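Local coordinates for GST N-terminal domain-containing protein (Pseudomonas syringae pv. tomato, PDB 3IC8) that is of unknown function but has a glutathione S-transferase-like fold, with a thioredoxin-type N-terminal domain and a helical C-terminal domain, at residues A[69-74]-A[280-285]. Residues are numbered along the deposited sequence; the frame is centred on the assembly and turned at random.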
HETATM    1  N   MSE A  69     -15.508  11.415 -24.380  1.00 24.28           N
HETATM    2  CA  MSE A  69     -14.233  11.883 -23.932  1.00 25.08           C
HETATM    3  C   MSE A  69     -13.248  10.747 -23.941  1.00 25.31           C
HETATM    4  O   MSE A  69     -12.106  10.924 -24.265  1.00 25.49           O
HETATM    5  CB  MSE A  69     -14.374  12.454 -22.539  1.00 20.00           C
HETATM    6  CG  MSE A  69     -13.152  13.077 -21.983  1.00 20.00           C
HETATM    7 SE   MSE A  69     -13.272  13.594 -20.130  1.00 20.00          SE
HETATM    8  CE  MSE A  69     -12.030  12.410 -19.385  1.00 20.00           C
ATOM      9  N   ALA A  70     -13.716   9.569 -23.591  1.00 25.20           N
ATOM     10  CA  ALA A  70     -12.880   8.405 -23.581  1.00 25.23           C
ATOM     11  C   ALA A  70     -12.363   8.074 -24.945  1.00 25.16           C
ATOM     12  O   ALA A  70     -11.231   7.742 -25.095  1.00 25.21           O
ATOM     13  CB  ALA A  70     -13.631   7.251 -23.047  1.00 25.15           C
ATOM     14  N   ARG A  71     -13.207   8.148 -25.941  1.00 24.80           N
ATOM     15  CA  ARG A  71     -12.770   7.928 -27.289  1.00 24.95           C
ATOM     16  C   ARG A  71     -11.792   8.935 -27.856  1.00 24.97           C
ATOM     17  O   ARG A  71     -10.947   8.582 -28.609  1.00 24.88           O
ATOM     18  CB  ARG A  71     -13.958   7.705 -28.196  1.00 25.08           C
ATOM     19  CG  ARG A  71     -14.572   6.403 -27.900  1.00 26.86           C
ATOM     20  CD  ARG A  71     -15.827   6.141 -28.610  1.00 28.30           C
ATOM     21  NE  ARG A  71     -16.523   5.037 -27.992  1.00 29.12           N
ATOM     22  CZ  ARG A  71     -16.300   3.768 -28.247  1.00 28.65           C
ATOM     23  NH1 ARG A  71     -15.407   3.416 -29.117  1.00 29.49           N
ATOM     24  NH2 ARG A  71     -16.984   2.855 -27.638  1.00 29.98           N
ATOM     25  N   ARG A  72     -11.950  10.200 -27.524  1.00 25.01           N
ATOM     26  CA  ARG A  72     -11.003  11.224 -27.872  1.00 25.41           C
ATOM     27  C   ARG A  72      -9.686  10.997 -27.202  1.00 25.19           C
ATOM     28  O   ARG A  72      -8.673  11.224 -27.777  1.00 25.57           O
ATOM     29  CB  ARG A  72     -11.550  12.592 -27.539  1.00 25.77           C
ATOM     30  CG  ARG A  72     -10.659  13.712 -27.899  1.00 27.19           C
ATOM     31  CD  ARG A  72     -10.147  13.559 -29.295  1.00 29.00           C
ATOM     32  NE  ARG A  72      -9.224  14.604 -29.695  1.00 27.84           N
ATOM     33  CZ  ARG A  72      -7.910  14.503 -29.642  1.00 30.02           C
ATOM     34  NH1 ARG A  72      -7.343  13.420 -29.199  1.00 30.81           N
ATOM     35  NH2 ARG A  72      -7.159  15.492 -30.035  1.00 29.87           N
ATOM     36  N   LEU A  73      -9.716  10.548 -25.968  1.00 24.98           N
ATOM     37  CA  LEU A  73      -8.514  10.209 -25.247  1.00 24.84           C
ATOM     38  C   LEU A  73      -7.766   9.059 -25.874  1.00 24.88           C
ATOM     39  O   LEU A  73      -6.573   9.064 -25.951  1.00 24.30           O
ATOM     40  CB  LEU A  73      -8.846   9.865 -23.813  1.00 24.25           C
ATOM     41  CG  LEU A  73      -9.157  11.028 -22.889  1.00 25.45           C
ATOM     42  CD1 LEU A  73      -9.380  10.573 -21.494  1.00 23.58           C
ATOM     43  CD2 LEU A  73      -8.121  12.112 -22.952  1.00 23.48           C
ATOM     44  N   GLU A  74      -8.515   8.070 -26.309  1.00 24.91           N
ATOM     45  CA  GLU A  74      -7.997   6.890 -26.921  1.00 25.26           C
ATOM     46  C   GLU A  74      -7.268   7.261 -28.184  1.00 25.80           C
ATOM     47  O   GLU A  74      -6.284   6.670 -28.516  1.00 26.17           O
ATOM     48  CB  GLU A  74      -9.137   5.912 -27.193  1.00 24.50           C
ATOM     49  CG  GLU A  74      -8.711   4.580 -27.683  1.00 24.84           C
ATOM     50  CD  GLU A  74      -8.720   3.529 -26.619  1.00 26.89           C
ATOM     51  OE1 GLU A  74      -8.912   2.355 -26.931  1.00 26.18           O
ATOM     52  OE2 GLU A  74      -8.534   3.873 -25.464  1.00 24.05           O
ATOM     53  N   GLY A 280     -21.343  10.847 -37.907  1.00 24.39           N
ATOM     54  CA  GLY A 280     -20.540   9.648 -37.899  1.00 24.50           C
ATOM     55  C   GLY A 280     -21.107   8.609 -36.990  1.00 24.47           C
ATOM     56  O   GLY A 280     -22.089   8.839 -36.359  1.00 24.54           O
ATOM     57  N   ARG A 281     -20.487   7.449 -36.972  1.00 24.71           N
ATOM     58  CA  ARG A 281     -20.931   6.335 -36.164  1.00 24.59           C
ATOM     59  C   ARG A 281     -20.878   6.613 -34.671  1.00 24.34           C
ATOM     60  O   ARG A 281     -21.766   6.267 -33.933  1.00 24.11           O
ATOM     61  CB  ARG A 281     -20.047   5.144 -36.459  1.00 24.24           C
ATOM     62  CG  ARG A 281     -20.369   4.423 -37.699  1.00 25.65           C
ATOM     63  CD  ARG A 281     -19.169   3.636 -38.169  1.00 27.24           C
ATOM     64  NE  ARG A 281     -19.315   3.120 -39.521  1.00 28.15           N
ATOM     65  CZ  ARG A 281     -19.283   3.858 -40.622  1.00 29.31           C
ATOM     66  NH1 ARG A 281     -19.117   5.164 -40.555  1.00 27.84           N
ATOM     67  NH2 ARG A 281     -19.417   3.284 -41.798  1.00 29.38           N
ATOM     68  N   GLU A 282     -19.808   7.247 -34.255  1.00 24.34           N
ATOM     69  CA  GLU A 282     -19.614   7.630 -32.901  1.00 24.63           C
ATOM     70  C   GLU A 282     -19.833   9.097 -32.641  1.00 25.34           C
ATOM     71  O   GLU A 282     -19.852   9.501 -31.510  1.00 26.37           O
ATOM     72  CB  GLU A 282     -18.199   7.283 -32.513  1.00 23.72           C
ATOM     73  CG  GLU A 282     -17.908   5.831 -32.540  1.00 24.31           C
ATOM     74  CD  GLU A 282     -18.523   5.067 -31.385  1.00 25.32           C
ATOM     75  OE1 GLU A 282     -18.792   5.655 -30.351  1.00 24.35           O
ATOM     76  OE2 GLU A 282     -18.736   3.864 -31.511  1.00 23.46           O
ATOM     77  N   GLU A 283     -19.962   9.907 -33.673  1.00 25.29           N
ATOM     78  CA  GLU A 283     -19.850  11.336 -33.482  1.00 25.27           C
ATOM     79  C   GLU A 283     -20.704  12.268 -34.320  1.00 24.66           C
ATOM     80  O   GLU A 283     -20.952  12.029 -35.460  1.00 24.13           O
ATOM     81  CB  GLU A 283     -18.397  11.718 -33.697  1.00 25.85           C
ATOM     82  CG  GLU A 283     -17.935  12.884 -32.933  1.00 27.46           C
ATOM     83  CD  GLU A 283     -16.483  13.145 -33.148  1.00 31.38           C
ATOM     84  OE1 GLU A 283     -15.908  12.638 -34.107  1.00 33.67           O
ATOM     85  OE2 GLU A 283     -15.900  13.853 -32.350  1.00 31.73           O
ATOM     86  N   LEU A 284     -21.105  13.365 -33.726  1.00 24.25           N
ATOM     87  CA  LEU A 284     -21.642  14.485 -34.442  1.00 24.41           C
ATOM     88  C   LEU A 284     -20.838  15.731 -34.132  1.00 24.44           C
ATOM     89  O   LEU A 284     -20.555  16.002 -33.000  1.00 24.43           O
ATOM     90  CB  LEU A 284     -23.085  14.717 -34.064  1.00 24.71           C
ATOM     91  CG  LEU A 284     -24.042  13.555 -34.151  1.00 24.50           C
ATOM     92  CD1 LEU A 284     -25.054  13.691 -33.114  1.00 24.13           C
ATOM     93  CD2 LEU A 284     -24.666  13.563 -35.445  1.00 24.98           C
ATOM     94  N   ILE A 285     -20.483  16.495 -35.146  1.00 24.52           N
ATOM     95  CA  ILE A 285     -19.721  17.708 -34.948  1.00 24.60           C
ATOM     96  C   ILE A 285     -20.447  18.965 -35.387  1.00 24.92           C
ATOM     97  O   ILE A 285     -20.960  19.048 -36.464  1.00 24.81           O
ATOM     98  CB  ILE A 285     -18.416  17.641 -35.669  1.00 24.51           C
ATOM     99  CG1 ILE A 285     -17.771  16.307 -35.424  1.00 24.70           C
ATOM    100  CG2 ILE A 285     -17.504  18.659 -35.152  1.00 24.42           C
ATOM    101  CD1 ILE A 285     -16.377  16.293 -35.754  1.00 23.79           C
TER
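Arg71, on helix 66-76 of the thioredoxin-like domain, meets Glu282 at the turn between strands 272-279 and 284-290, and this single pair makes the whole contact. The two side chains cross at about a right angle, and their flat ends are stacked, the guanidinium and carboxylate planes lying 27° apart. The carboxylate comes over one face of the guanidinium: Glu282 CD stands 3.8 Å above the plane of the Arg71 group, shifted toward its rim on the NE side. Glu282 OE1 approaches most closely, 3.3 Å from Arg71 NE and 3.5 Å from Arg71 CD, whereas Glu282 OE2 stays 4.1 Å from Arg71 NH1. The Arg71 chain runs extended from CG to NE, and the turn about CD-NE (chi4 -84°) sets one guanidinium face toward Glu282, which folds at chi2 to meet it. The backbones remain well apart, with 8.9 Å between Arg71 CA and Glu282 CA. Arg71 also makes a cation-pi contact with Tyr83, and neighbouring Glu283 is hydrogen-bonded to His299 on the adjacent strand 296-300. Only 83 Å² is buried in this surface link between the glutathione S-transferase N-terminal domain and the C-terminal beta region. Because OE1 lies well out of the guanidinium plane and no N-H points at it, the salt bridge is one of charge and stacking rather than a directed hydrogen bond, probably weakened by solvent and tolerant of small shifts.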